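Local coordinates for protein ERPC (Borrelia burgdorferi, PDB 4BXM) that is an outer surface lipoprotein of the Lyme disease spirochaete that probably binds the host complement regulator factor H and so helps the bacterium evade complement, at residues Ile17-Phe22 / Leu41-Glu46; Gly53-Lys58 / Gly66-Phe71; Lys84-Gly89 / Ile115-Glu120; Asp102-Ala107 / Leu131-Lys136. One frame throughout, in Å; residues are numbered along the deposited sequence.

In the fold
All four contacts reach one antiparallel sheet, but at different places. Contacts 1 and 2 each join the two strands of a beta hairpin and sit next to each other, since strands 35-45 and 50-56 are neighbours; contact 1 is partly buried, contact 2 lies at the surface. Contact 3 sets the end of helix 79-88 against strand 114-122, the neighbour of strand 125-134 used in contact 4; these two are also partly buried. Backbone ladders carry contacts 1 and 2, supplemented by a salt bridge in the first and a threonine-asparagine bond in the second. One threonine hydroxyl dominates contact 3, whereas contact 4 mixes main-chain bonds with a buried glutamate carboxylate that takes a backbone N-H, and a weaker aspartate bond.

Contact 1: residues Ile17-Phe22 / Leu41-Glu46; sequences IEFSEF and LVVRKE
Three backbone hydrogen bonds tie Ser20-Phe22 to Val43-Lys45. Phe22 and Val43 exchange two, the straighter running from Val43 N to Phe22 O (2.8 Å, 171°), and Lys45 N gives the third to Ser20 O at 2.8 Å. Between them Glu21 faces Arg44 as a non-hydrogen-bonded pair, with Glu21 CA 3.2 Å from Val43 O. This is the open end of the beta hairpin formed by strands 21-29 and 35-45, and strand 50-56 continues the sheet beyond the second of them. The charged contact lies on the Glu21-Arg44 face. Arg44 bends at chi3 (-69°) and turns its guanidinium edge to the glutamate, so that NE and NH2 both hold Glu21 OE2, each at 2.8 Å; they meet that oxygen from one face of the carboxylate, well out of its plane. Apolar contacts gather on the Phe22-Val43 face and beside it. Val43 CB sits over the Phe22 ring, 3.5 Å from CZ, while the ring of Phe19 has Phe22 CE2 over one face and Lys45 CB over the other, both displaced toward its rim. Helix 149-156 packs on both rings through Leu156. Farther out, the Lys45 chain crosses Ile17 at about a right angle, CE 3.8 Å from CG1, and Lys45 NZ goes on to a salt bridge with Glu76.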
loop_
_atom_site.group_PDB
_atom_site.type_symbol
_atom_site.label_atom_id
_atom_site.label_comp_id
_atom_site.label_asym_id
_atom_site.label_seq_id
_atom_site.Cartn_x
_atom_site.Cartn_y
_atom_site.Cartn_z
ATOM N N ILE A 17 9.178 7.636 -16.639
ATOM C CA ILE A 17 9.319 7.086 -15.234
ATOM C C ILE A 17 10.750 6.593 -14.936
ATOM O O ILE A 17 11.236 5.778 -15.669
ATOM C CB ILE A 17 8.471 5.812 -14.938
ATOM C CG1 ILE A 17 6.996 5.883 -15.297
ATOM C CG2 ILE A 17 8.551 5.493 -13.443
ATOM C CD1 ILE A 17 6.196 6.674 -14.315
ATOM N N GLU A 18 11.336 6.918 -13.788
ATOM C CA GLU A 18 12.796 6.613 -13.538
ATOM C C GLU A 18 13.110 5.609 -12.476
ATOM O O GLU A 18 14.224 5.037 -12.436
ATOM C CB GLU A 18 13.525 7.884 -13.132
ATOM C CG GLU A 18 13.380 8.922 -14.201
ATOM C CD GLU A 18 14.253 8.621 -15.430
ATOM O OE1 GLU A 18 15.347 7.989 -15.301
ATOM O OE2 GLU A 18 13.857 9.055 -16.530
ATOM N N PHE A 19 12.148 5.359 -11.595
ATOM C CA PHE A 19 12.378 4.488 -10.468
ATOM C C PHE A 19 12.265 3.045 -10.912
ATOM O O PHE A 19 11.670 2.693 -11.963
ATOM C CB PHE A 19 11.437 4.842 -9.261
ATOM C CG PHE A 19 10.079 4.145 -9.275
ATOM C CD1 PHE A 19 9.924 2.915 -8.701
ATOM C CD2 PHE A 19 8.957 4.754 -9.881
ATOM C CE1 PHE A 19 8.688 2.271 -8.702
ATOM C CE2 PHE A 19 7.725 4.134 -9.892
ATOM C CZ PHE A 19 7.576 2.884 -9.299
ATOM N N SER A 20 12.852 2.212 -10.097
ATOM C CA SER A 20 12.993 0.823 -10.362
ATOM C C SER A 20 12.282 0.095 -9.261
ATOM O O SER A 20 11.252 -0.562 -9.509
ATOM C CB SER A 20 14.471 0.453 -10.388
ATOM O OG SER A 20 14.558 -0.853 -10.842
ATOM N N GLU A 21 12.844 0.164 -8.044
ATOM C CA GLU A 21 12.227 -0.471 -6.886
ATOM C C GLU A 21 12.644 0.232 -5.593
ATOM O O GLU A 21 13.809 0.552 -5.462
ATOM C CB GLU A 21 12.644 -1.931 -6.800
ATOM C CG GLU A 21 11.865 -2.717 -5.773
ATOM C CD GLU A 21 12.222 -4.183 -5.655
ATOM O OE1 GLU A 21 13.253 -4.511 -5.115
ATOM O OE2 GLU A 21 11.413 -5.036 -6.002
ATOM N N PHE A 22 11.726 0.473 -4.655
ATOM C CA PHE A 22 12.076 1.165 -3.389
ATOM C C PHE A 22 11.154 0.617 -2.299
ATOM O O PHE A 22 10.136 -0.063 -2.581
ATOM C CB PHE A 22 12.024 2.681 -3.567
ATOM C CG PHE A 22 10.629 3.225 -3.798
ATOM C CD1 PHE A 22 9.742 3.392 -2.707
ATOM C CD2 PHE A 22 10.174 3.492 -5.057
ATOM C CE1 PHE A 22 8.431 3.851 -2.936
ATOM C CE2 PHE A 22 8.882 3.982 -5.274
ATOM C CZ PHE A 22 8.002 4.144 -4.208
ATOM N N LEU A 41 6.466 -1.657 2.711
ATOM C CA LEU A 41 5.881 -1.729 1.395
ATOM C C LEU A 41 6.982 -1.553 0.353
ATOM O O LEU A 41 7.629 -0.519 0.276
ATOM C CB LEU A 41 4.740 -0.702 1.190
ATOM C CG LEU A 41 3.953 -0.830 -0.128
ATOM C CD1 LEU A 41 3.045 -2.017 -0.099
ATOM C CD2 LEU A 41 3.099 0.403 -0.391
ATOM N N VAL A 42 7.150 -2.600 -0.461
ATOM C CA VAL A 42 8.074 -2.627 -1.603
ATOM C C VAL A 42 7.296 -2.217 -2.882
ATOM O O VAL A 42 6.325 -2.855 -3.190
ATOM C CB VAL A 42 8.654 -4.036 -1.763
ATOM C CG1 VAL A 42 9.673 -4.111 -2.909
ATOM C CG2 VAL A 42 9.324 -4.468 -0.490
ATOM N N VAL A 43 7.730 -1.148 -3.575
ATOM C CA VAL A 43 7.146 -0.643 -4.759
ATOM C C VAL A 43 8.027 -0.845 -5.999
ATOM O O VAL A 43 9.159 -0.341 -5.996
ATOM C CB VAL A 43 6.888 0.844 -4.565
ATOM C CG1 VAL A 43 6.129 1.355 -5.786
ATOM C CG2 VAL A 43 6.068 1.053 -3.290
ATOM N N ARG A 44 7.567 -1.617 -7.011
ATOM C CA ARG A 44 8.416 -2.004 -8.164
ATOM C C ARG A 44 7.771 -1.588 -9.449
ATOM O O ARG A 44 6.591 -1.984 -9.722
ATOM C CB ARG A 44 8.563 -3.530 -8.195
ATOM C CG ARG A 44 9.245 -4.029 -9.451
ATOM C CD ARG A 44 9.477 -5.527 -9.464
ATOM N NE ARG A 44 10.470 -5.919 -8.490
ATOM C CZ ARG A 44 11.253 -6.981 -8.563
ATOM N NH1 ARG A 44 11.203 -7.796 -9.600
ATOM N NH2 ARG A 44 12.221 -7.117 -7.654
ATOM N N LYS A 45 8.526 -0.870 -10.273
ATOM C CA LYS A 45 8.103 -0.570 -11.634
ATOM C C LYS A 45 8.329 -1.795 -12.569
ATOM O O LYS A 45 9.472 -2.246 -12.743
ATOM C CB LYS A 45 8.804 0.668 -12.204
ATOM C CG LYS A 45 8.349 1.011 -13.633
ATOM C CD LYS A 45 6.984 1.727 -13.579
ATOM C CE LYS A 45 6.468 2.127 -14.989
ATOM N NZ LYS A 45 5.951 0.930 -15.734
ATOM N N GLU A 46 7.246 -2.297 -13.187
ATOM C CA GLU A 46 7.332 -3.495 -14.005
ATOM C C GLU A 46 7.167 -3.062 -15.452
ATOM O O GLU A 46 7.004 -1.895 -15.772
ATOM C CB GLU A 46 6.235 -4.522 -13.585
ATOM C CG GLU A 46 6.403 -4.978 -12.149
ATOM C CD GLU A 46 5.506 -6.143 -11.728
ATOM O OE1 GLU A 46 4.374 -6.328 -12.244
ATOM O OE2 GLU A 46 5.988 -6.864 -10.853
#

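Contact 2: residues Gly53-Lys58 / Gly66-Phe71; sequences GLNVGK and GYTATF
Asn55 and Thr68 lie side by side and point the same way, their ends joined by a hydrogen bond from Thr68 OG1 to Asn55 OD1 (2.8 Å). The hydroxyl comes from above the amide plane, 43° out of it. Thr68 holds OG1 beside its own backbone N (chi1 -66°), which turns the oxygen to the amide, and CG2 is also close to OD1. On the face of Leu54, Val56 and Tyr67, Leu54 reaches along to Phe71 and crosses it at a slant, with CD2 3.8 Å from ring atom CD1, and the same methyl meets Tyr67 CE1 at 4.1 Å. Val56 and Tyr67 touch nearer the backbone, CB to CB. Outside the pair, Tyr100 meets the Tyr67 ring edge-to-face, as Tyr145 does that of Phe71. Between the two faces the main chains are held by Leu54 N to Ala69 O (2.8 Å, 167°), the return bond from Ala69 N to Leu54 O, and Val56 N to Tyr67 O at 2.6 Å. A weak bond from Gly66 N to Gly57 O closes the ladder. Gly57, with a positive phi at which a side chain would jam against the preceding carbonyl, takes the chain out of strand 50-56. The whole is an antiparallel beta hairpin, strands 50-56 and 67-74, with a long connecting loop.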
loop_
_atom_site.group_PDB
_atom_site.type_symbol
_atom_site.label_atom_id
_atom_site.label_comp_id
_atom_site.label_asym_id
_atom_site.label_seq_id
_atom_site.Cartn_x
_atom_site.Cartn_y
_atom_site.Cartn_z
ATOM N N GLY A 53 4.420 -4.952 -2.867
ATOM C CA GLY A 53 4.447 -6.113 -2.022
ATOM C C GLY A 53 4.647 -5.685 -0.572
ATOM O O GLY A 53 5.218 -4.657 -0.263
ATOM N N LEU A 54 4.074 -6.445 0.310
ATOM C CA LEU A 54 4.153 -6.165 1.700
ATOM C C LEU A 54 4.948 -7.237 2.405
ATOM O O LEU A 54 4.706 -8.402 2.196
ATOM C CB LEU A 54 2.742 -6.104 2.275
ATOM C CG LEU A 54 2.471 -5.907 3.779
ATOM C CD1 LEU A 54 2.779 -4.486 4.207
ATOM C CD2 LEU A 54 0.960 -6.155 4.072
ATOM N N ASN A 55 5.878 -6.800 3.218
ATOM C CA ASN A 55 6.731 -7.600 4.061
ATOM C C ASN A 55 6.400 -7.240 5.485
ATOM O O ASN A 55 6.501 -6.119 5.871
ATOM C CB ASN A 55 8.174 -7.272 3.778
ATOM C CG ASN A 55 8.640 -7.818 2.472
ATOM O OD1 ASN A 55 8.118 -8.771 1.984
ATOM N ND2 ASN A 55 9.591 -7.194 1.902
ATOM N N VAL A 56 5.969 -8.208 6.251
ATOM C CA VAL A 56 5.559 -7.951 7.607
ATOM C C VAL A 56 6.193 -8.928 8.546
ATOM O O VAL A 56 6.029 -10.082 8.438
ATOM C CB VAL A 56 4.050 -8.024 7.785
ATOM C CG1 VAL A 56 3.666 -7.796 9.224
ATOM C CG2 VAL A 56 3.376 -6.992 6.937
ATOM N N GLY A 57 6.909 -8.398 9.497
ATOM C CA GLY A 57 7.452 -9.189 10.554
ATOM C C GLY A 57 8.784 -9.836 10.351
ATOM O O GLY A 57 9.347 -9.873 9.309
ATOM N N LYS A 58 9.216 -10.367 11.465
ATOM C CA LYS A 58 10.435 -11.082 11.723
ATOM C C LYS A 58 10.956 -11.997 10.672
ATOM O O LYS A 58 10.249 -12.867 10.213
ATOM C CB LYS A 58 10.188 -11.932 12.984
ATOM C CG LYS A 58 9.657 -13.370 12.801
ATOM C CD LYS A 58 8.356 -13.467 12.038
ATOM C CE LYS A 58 7.367 -14.328 12.774
ATOM N NZ LYS A 58 6.859 -15.432 11.924
ATOM N N GLY A 66 8.042 -12.673 8.454
ATOM C CA GLY A 66 6.859 -13.418 8.839
ATOM C C GLY A 66 5.893 -13.537 7.664
ATOM O O GLY A 66 5.234 -14.534 7.522
ATOM N N TYR A 67 5.837 -12.524 6.806
ATOM C CA TYR A 67 4.786 -12.433 5.814
ATOM C C TYR A 67 5.312 -11.593 4.657
ATOM O O TYR A 67 5.749 -10.438 4.855
ATOM C CB TYR A 67 3.472 -11.860 6.428
ATOM C CG TYR A 67 2.374 -11.575 5.360
ATOM C CD1 TYR A 67 2.456 -10.438 4.537
ATOM C CD2 TYR A 67 1.280 -12.444 5.170
ATOM C CE1 TYR A 67 1.510 -10.149 3.589
ATOM C CE2 TYR A 67 0.332 -12.175 4.188
ATOM C CZ TYR A 67 0.471 -11.033 3.394
ATOM O OH TYR A 67 -0.428 -10.719 2.444
ATOM N N THR A 68 5.292 -12.198 3.474
ATOM C CA THR A 68 5.674 -11.537 2.223
ATOM C C THR A 68 4.713 -11.898 1.070
ATOM O O THR A 68 4.619 -13.054 0.718
ATOM C CB THR A 68 7.096 -11.945 1.777
ATOM O OG1 THR A 68 8.039 -11.465 2.701
ATOM C CG2 THR A 68 7.467 -11.302 0.403
ATOM N N ALA A 69 4.076 -10.907 0.452
ATOM C CA ALA A 69 3.105 -11.139 -0.616
ATOM C C ALA A 69 2.798 -9.846 -1.339
ATOM O O ALA A 69 2.977 -8.763 -0.783
ATOM C CB ALA A 69 1.820 -11.784 -0.097
ATOM N N THR A 70 2.408 -9.969 -2.608
ATOM C CA THR A 70 1.755 -8.901 -3.329
ATOM C C THR A 70 0.684 -8.264 -2.451
ATOM O O THR A 70 -0.090 -8.964 -1.819
ATOM C CB THR A 70 1.088 -9.417 -4.611
ATOM O OG1 THR A 70 2.069 -10.151 -5.301
ATOM C CG2 THR A 70 0.748 -8.236 -5.561
ATOM N N PHE A 71 0.712 -6.947 -2.414
ATOM C CA PHE A 71 -0.241 -6.122 -1.723
ATOM C C PHE A 71 -1.290 -5.624 -2.718
ATOM O O PHE A 71 -2.449 -5.829 -2.524
ATOM C CB PHE A 71 0.498 -4.943 -1.095
ATOM C CG PHE A 71 -0.322 -4.096 -0.165
ATOM C CD1 PHE A 71 -0.758 -4.592 1.063
ATOM C CD2 PHE A 71 -0.496 -2.764 -0.420
ATOM C CE1 PHE A 71 -1.485 -3.797 1.966
ATOM C CE2 PHE A 71 -1.184 -1.921 0.480
ATOM C CZ PHE A 71 -1.727 -2.467 1.652
#

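Contact 3: residues Lys84-Gly89 / Ile115-Glu120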
loop_
_atom_site.group_PDB
_atom_site.type_symbol
_atom_site.label_atom_id
_atom_site.label_comp_id
_atom_site.label_asym_id
_atom_site.label_seq_id
_atom_site.Cartn_x
_atom_site.Cartn_y
_atom_site.Cartn_z
ATOM N N LYS A 84 0.709 10.680 -9.020
ATOM C CA LYS A 84 0.070 11.870 -8.535
ATOM C C LYS A 84 -0.596 11.576 -7.177
ATOM O O LYS A 84 -0.372 12.308 -6.168
ATOM C CB LYS A 84 -0.932 12.416 -9.552
ATOM C CG LYS A 84 -1.844 13.458 -8.948
ATOM C CD LYS A 84 -2.859 13.977 -9.954
ATOM C CE LYS A 84 -3.677 15.142 -9.352
ATOM N NZ LYS A 84 -4.253 14.784 -7.989
ATOM N N ALA A 85 -1.374 10.477 -7.117
ATOM C CA ALA A 85 -2.103 10.135 -5.886
ATOM C C ALA A 85 -1.194 9.958 -4.715
ATOM O O ALA A 85 -1.557 10.293 -3.540
ATOM C CB ALA A 85 -2.836 8.825 -6.052
ATOM N N MET A 86 -0.038 9.331 -4.972
ATOM C CA MET A 86 0.866 9.010 -3.879
ATOM C C MET A 86 1.817 10.165 -3.442
ATOM O O MET A 86 2.594 10.015 -2.496
ATOM C CB MET A 86 1.726 7.784 -4.240
ATOM C CG MET A 86 0.956 6.517 -4.391
ATOM S SD MET A 86 -0.052 5.934 -2.983
ATOM C CE MET A 86 1.164 5.172 -1.936
ATOM N N THR A 87 1.785 11.271 -4.145
ATOM C CA THR A 87 2.605 12.410 -3.807
ATOM C C THR A 87 1.789 13.691 -3.523
ATOM O O THR A 87 2.251 14.518 -2.710
ATOM C CB THR A 87 3.582 12.733 -4.944
ATOM O OG1 THR A 87 2.856 13.014 -6.133
ATOM C CG2 THR A 87 4.523 11.553 -5.152
ATOM N N GLU A 88 0.581 13.769 -4.107
ATOM C CA GLU A 88 -0.327 14.865 -3.944
ATOM C C GLU A 88 -1.680 14.511 -3.384
ATOM O O GLU A 88 -2.418 15.471 -3.106
ATOM C CB GLU A 88 -0.599 15.567 -5.270
ATOM C CG GLU A 88 0.644 15.982 -6.055
ATOM C CD GLU A 88 0.258 16.558 -7.395
ATOM O OE1 GLU A 88 -0.898 17.018 -7.491
ATOM O OE2 GLU A 88 1.067 16.511 -8.339
ATOM N N GLY A 89 -2.062 13.212 -3.255
ATOM C CA GLY A 89 -3.449 12.871 -2.912
ATOM C C GLY A 89 -4.247 12.838 -4.198
ATOM O O GLY A 89 -3.941 13.570 -5.132
ATOM N N ILE A 115 -8.346 3.021 -5.358
ATOM C CA ILE A 115 -7.702 3.521 -4.119
ATOM C C ILE A 115 -7.752 5.044 -4.083
ATOM O O ILE A 115 -7.287 5.702 -5.007
ATOM C CB ILE A 115 -6.242 3.052 -4.041
ATOM C CG1 ILE A 115 -6.141 1.541 -4.034
ATOM C CG2 ILE A 115 -5.530 3.551 -2.793
ATOM C CD1 ILE A 115 -6.908 0.868 -2.956
ATOM N N ILE A 116 -8.309 5.595 -3.003
ATOM C CA ILE A 116 -8.394 7.023 -2.801
ATOM C C ILE A 116 -7.388 7.447 -1.739
ATOM O O ILE A 116 -7.370 6.896 -0.680
ATOM C CB ILE A 116 -9.831 7.464 -2.474
ATOM C CG1 ILE A 116 -10.674 7.297 -3.775
ATOM C CG2 ILE A 116 -9.843 8.933 -2.103
ATOM C CD1 ILE A 116 -12.146 7.592 -3.568
ATOM N N THR A 117 -6.507 8.387 -2.087
ATOM C CA THR A 117 -5.449 8.827 -1.163
ATOM C C THR A 117 -5.710 10.261 -0.736
ATOM O O THR A 117 -6.371 11.014 -1.436
ATOM C CB THR A 117 -4.024 8.773 -1.777
ATOM O OG1 THR A 117 -3.931 9.680 -2.830
ATOM C CG2 THR A 117 -3.639 7.342 -2.311
ATOM N N LYS A 118 -5.217 10.586 0.456
ATOM C CA LYS A 118 -5.418 11.859 1.117
ATOM C C LYS A 118 -4.065 12.142 1.822
ATOM O O LYS A 118 -3.450 11.236 2.363
ATOM C CB LYS A 118 -6.503 11.778 2.256
ATOM C CG LYS A 118 -7.902 11.255 1.891
ATOM C CD LYS A 118 -8.854 11.294 3.067
ATOM C CE LYS A 118 -10.019 10.326 2.892
ATOM N NZ LYS A 118 -11.170 10.637 3.793
ATOM N N ILE A 119 -3.687 13.421 1.909
ATOM C CA ILE A 119 -2.535 13.842 2.739
ATOM C C ILE A 119 -3.105 14.214 4.119
ATOM O O ILE A 119 -3.990 15.063 4.225
ATOM C CB ILE A 119 -1.748 14.991 2.054
ATOM C CG1 ILE A 119 -1.123 14.472 0.752
ATOM C CG2 ILE A 119 -0.621 15.487 2.964
ATOM C CD1 ILE A 119 -0.623 15.542 -0.183
ATOM N N GLU A 120 -2.696 13.488 5.140
ATOM C CA GLU A 120 -3.108 13.775 6.514
ATOM C C GLU A 120 -1.903 13.841 7.458
ATOM O O GLU A 120 -0.890 13.191 7.241
ATOM C CB GLU A 120 -4.096 12.724 7.001
ATOM C CG GLU A 120 -5.368 12.716 6.181
ATOM C CD GLU A 120 -6.463 11.906 6.795
ATOM O OE1 GLU A 120 -7.196 12.464 7.653
ATOM O OE2 GLU A 120 -6.578 10.709 6.407
#
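Thr117 reaches from strand 114-122 to the end of helix 79-88, and its CB already lies 3.4 Å from Ala85 O. At CB the side chain forks. OG1, placed between its backbone N and carbonyl carbon (chi1 65°), is directed at the helix and donates to Ala85 O at 2.6 Å. It approaches from above the carbonyl plane, 37° out of it, while Gly89 N bonds the same oxygen from the opposite face, so two donors hold this last-turn carbonyl. OG1 also sits 3.2 Å from Gly89 CA and 3.5 Å from Ala85 CB, and takes a weak hydrogen bond from Gly90 N. The setting is a helix packed on an antiparallel sheet: the chain leaves the helix at Gly89 with positive phi (85°) and enters edge strand 90-93, which pairs with strand 114-122. The other branch of Thr117, CG2, turns to Met86, where it meets SD at 3.9 Å with the two side chains crossing at about a right angle. Beyond it Met86 packs on Leu152 and Leu156 of helix 149-156. Two residues along the strand, Ile119 brings CD1 against the final turn, 3.4 Å from Glu88 O.

Contact 4: residues Asp102-Ala107 / Leu131-Lys136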
loop_
_atom_site.group_PDB
_atom_site.type_symbol
_atom_site.label_atom_id
_atom_site.label_comp_id
_atom_site.label_asym_id
_atom_site.label_seq_id
_atom_site.Cartn_x
_atom_site.Cartn_y
_atom_site.Cartn_z
ATOM N N ASP A 102 -5.898 -9.623 7.505
ATOM C CA ASP A 102 -7.197 -9.325 8.104
ATOM C C ASP A 102 -8.258 -8.945 7.086
ATOM O O ASP A 102 -9.419 -8.796 7.434
ATOM C CB ASP A 102 -7.074 -8.070 8.990
ATOM C CG ASP A 102 -6.291 -8.316 10.246
ATOM O OD1 ASP A 102 -6.260 -9.487 10.706
ATOM O OD2 ASP A 102 -5.758 -7.313 10.778
ATOM N N GLU A 103 -7.838 -8.631 5.858
ATOM C CA GLU A 103 -8.786 -8.155 4.856
ATOM C C GLU A 103 -9.434 -9.302 4.128
ATOM O O GLU A 103 -8.802 -10.356 3.815
ATOM C CB GLU A 103 -8.107 -7.208 3.864
ATOM C CG GLU A 103 -8.002 -5.821 4.428
ATOM C CD GLU A 103 -6.944 -5.009 3.724
ATOM O OE1 GLU A 103 -5.788 -5.132 4.173
ATOM O OE2 GLU A 103 -7.291 -4.239 2.752
ATOM N N GLN A 104 -10.691 -9.050 3.793
ATOM C CA GLN A 104 -11.467 -10.024 3.074
ATOM C C GLN A 104 -10.786 -10.403 1.779
ATOM O O GLN A 104 -10.913 -11.484 1.331
ATOM C CB GLN A 104 -12.800 -9.391 2.779
ATOM C CG GLN A 104 -13.769 -10.344 2.180
ATOM C CD GLN A 104 -15.101 -9.709 2.132
ATOM O OE1 GLN A 104 -15.483 -8.913 3.017
ATOM N NE2 GLN A 104 -15.828 -10.022 1.073
ATOM N N SER A 105 -10.155 -9.438 1.119
ATOM C CA SER A 105 -9.447 -9.623 -0.127
ATOM C C SER A 105 -8.192 -10.493 -0.048
ATOM O O SER A 105 -7.667 -10.916 -1.065
ATOM C CB SER A 105 -9.047 -8.241 -0.689
ATOM O OG SER A 105 -8.323 -7.501 0.262
ATOM N N ASN A 106 -7.648 -10.686 1.144
ATOM C CA ASN A 106 -6.341 -11.274 1.243
ATOM C C ASN A 106 -6.298 -12.652 0.659
ATOM O O ASN A 106 -5.388 -12.964 -0.096
ATOM C CB ASN A 106 -5.832 -11.332 2.672
ATOM C CG ASN A 106 -4.358 -11.576 2.718
ATOM O OD1 ASN A 106 -3.511 -10.695 2.420
ATOM N ND2 ASN A 106 -4.026 -12.727 3.105
ATOM N N ALA A 107 -7.321 -13.454 0.911
ATOM C CA ALA A 107 -7.331 -14.808 0.345
ATOM C C ALA A 107 -7.442 -14.776 -1.201
ATOM O O ALA A 107 -6.667 -15.412 -1.902
ATOM C CB ALA A 107 -8.454 -15.662 1.011
ATOM N N LEU A 131 -7.761 4.028 2.416
ATOM C CA LEU A 131 -8.464 2.843 2.838
ATOM C C LEU A 131 -8.195 1.574 1.956
ATOM O O LEU A 131 -8.062 1.645 0.722
ATOM C CB LEU A 131 -9.978 3.137 2.810
ATOM C CG LEU A 131 -10.633 4.222 3.666
ATOM C CD1 LEU A 131 -12.138 4.334 3.280
ATOM C CD2 LEU A 131 -10.550 4.001 5.175
ATOM N N GLY A 132 -8.102 0.428 2.624
ATOM C CA GLY A 132 -8.097 -0.842 1.992
ATOM C C GLY A 132 -9.483 -1.449 1.934
ATOM O O GLY A 132 -10.455 -0.776 1.653
ATOM N N ASP A 133 -9.548 -2.753 2.079
ATOM C CA ASP A 133 -10.799 -3.481 1.957
ATOM C C ASP A 133 -11.429 -3.636 3.358
ATOM O O ASP A 133 -10.752 -3.352 4.393
ATOM C CB ASP A 133 -10.447 -4.828 1.357
ATOM C CG ASP A 133 -11.617 -5.638 0.957
ATOM O OD1 ASP A 133 -12.687 -5.080 0.790
ATOM O OD2 ASP A 133 -11.463 -6.854 0.879
ATOM N N LYS A 134 -12.667 -4.177 3.408
ATOM C CA LYS A 134 -13.290 -4.587 4.655
ATOM C C LYS A 134 -12.550 -5.682 5.379
ATOM O O LYS A 134 -12.036 -6.631 4.731
ATOM C CB LYS A 134 -14.684 -5.172 4.382
ATOM C CG LYS A 134 -15.645 -4.177 3.758
ATOM C CD LYS A 134 -16.709 -4.897 2.954
ATOM C CE LYS A 134 -17.840 -3.939 2.613
ATOM N NZ LYS A 134 -18.799 -4.584 1.678
ATOM N N ILE A 135 -12.622 -5.617 6.721
ATOM C CA ILE A 135 -12.142 -6.694 7.612
ATOM C C ILE A 135 -12.930 -7.996 7.408
ATOM O O ILE A 135 -14.145 -7.975 7.233
ATOM C CB ILE A 135 -12.123 -6.300 9.117
ATOM C CG1 ILE A 135 -11.559 -4.875 9.332
ATOM C CG2 ILE A 135 -11.298 -7.289 9.944
ATOM C CD1 ILE A 135 -10.205 -4.603 8.707
ATOM N N LYS A 136 -12.188 -9.102 7.414
ATOM C CA LYS A 136 -12.615 -10.376 6.882
ATOM C C LYS A 136 -14.002 -10.704 7.390
ATOM O O LYS A 136 -14.935 -11.018 6.611
ATOM C CB LYS A 136 -11.632 -11.471 7.329
ATOM C CG LYS A 136 -11.375 -12.585 6.326
ATOM C CD LYS A 136 -10.245 -13.495 6.827
ATOM C CE LYS A 136 -9.486 -14.223 5.708
ATOM N NZ LYS A 136 -8.396 -13.448 5.015
#
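Asp102 O receives Lys136 N in a 2.8 Å hydrogen bond, with Ile135 CA also close to that oxygen. Here the loop leading into the short helix 104-108 lies along the end of strand 125-134 and the residues just after it, with a single beta bridge between Glu103 and Ile135. Glu103 follows with its CG beside the backbone N (chi1 -81°), and the extended chain carries OE2 to Asp133 N, 2.8 Å and almost straight at 175°. The N-H arrives on the anti side of the carboxylate. This buried carboxylate is further held by Tyr97 OH at OE2 and by Tyr145 OH and Tyr100 N at OE1, which would probably favour its ionised form. Glu103 O accepts Asn106 N at the start of the helix and a weak bond from Lys136 NZ, a poorly ordered side chain that also reaches Lys101 O. Gln104 N then donates to Lys134 O (2.9 Å, 171°), and its side chain runs alongside that of Lys134, with OE1 4.1 Å from Lys134 CB. Ser105 comes next, in the first turn of the short helix; its OG bonds Tyr98 O, and its backbone faces the carboxylate of Asp133. There Ser105 N makes a weak, bent bond of 2.9 Å to Asp133 OD2, an oxygen that also lies 3.2 Å from Ser105 CB.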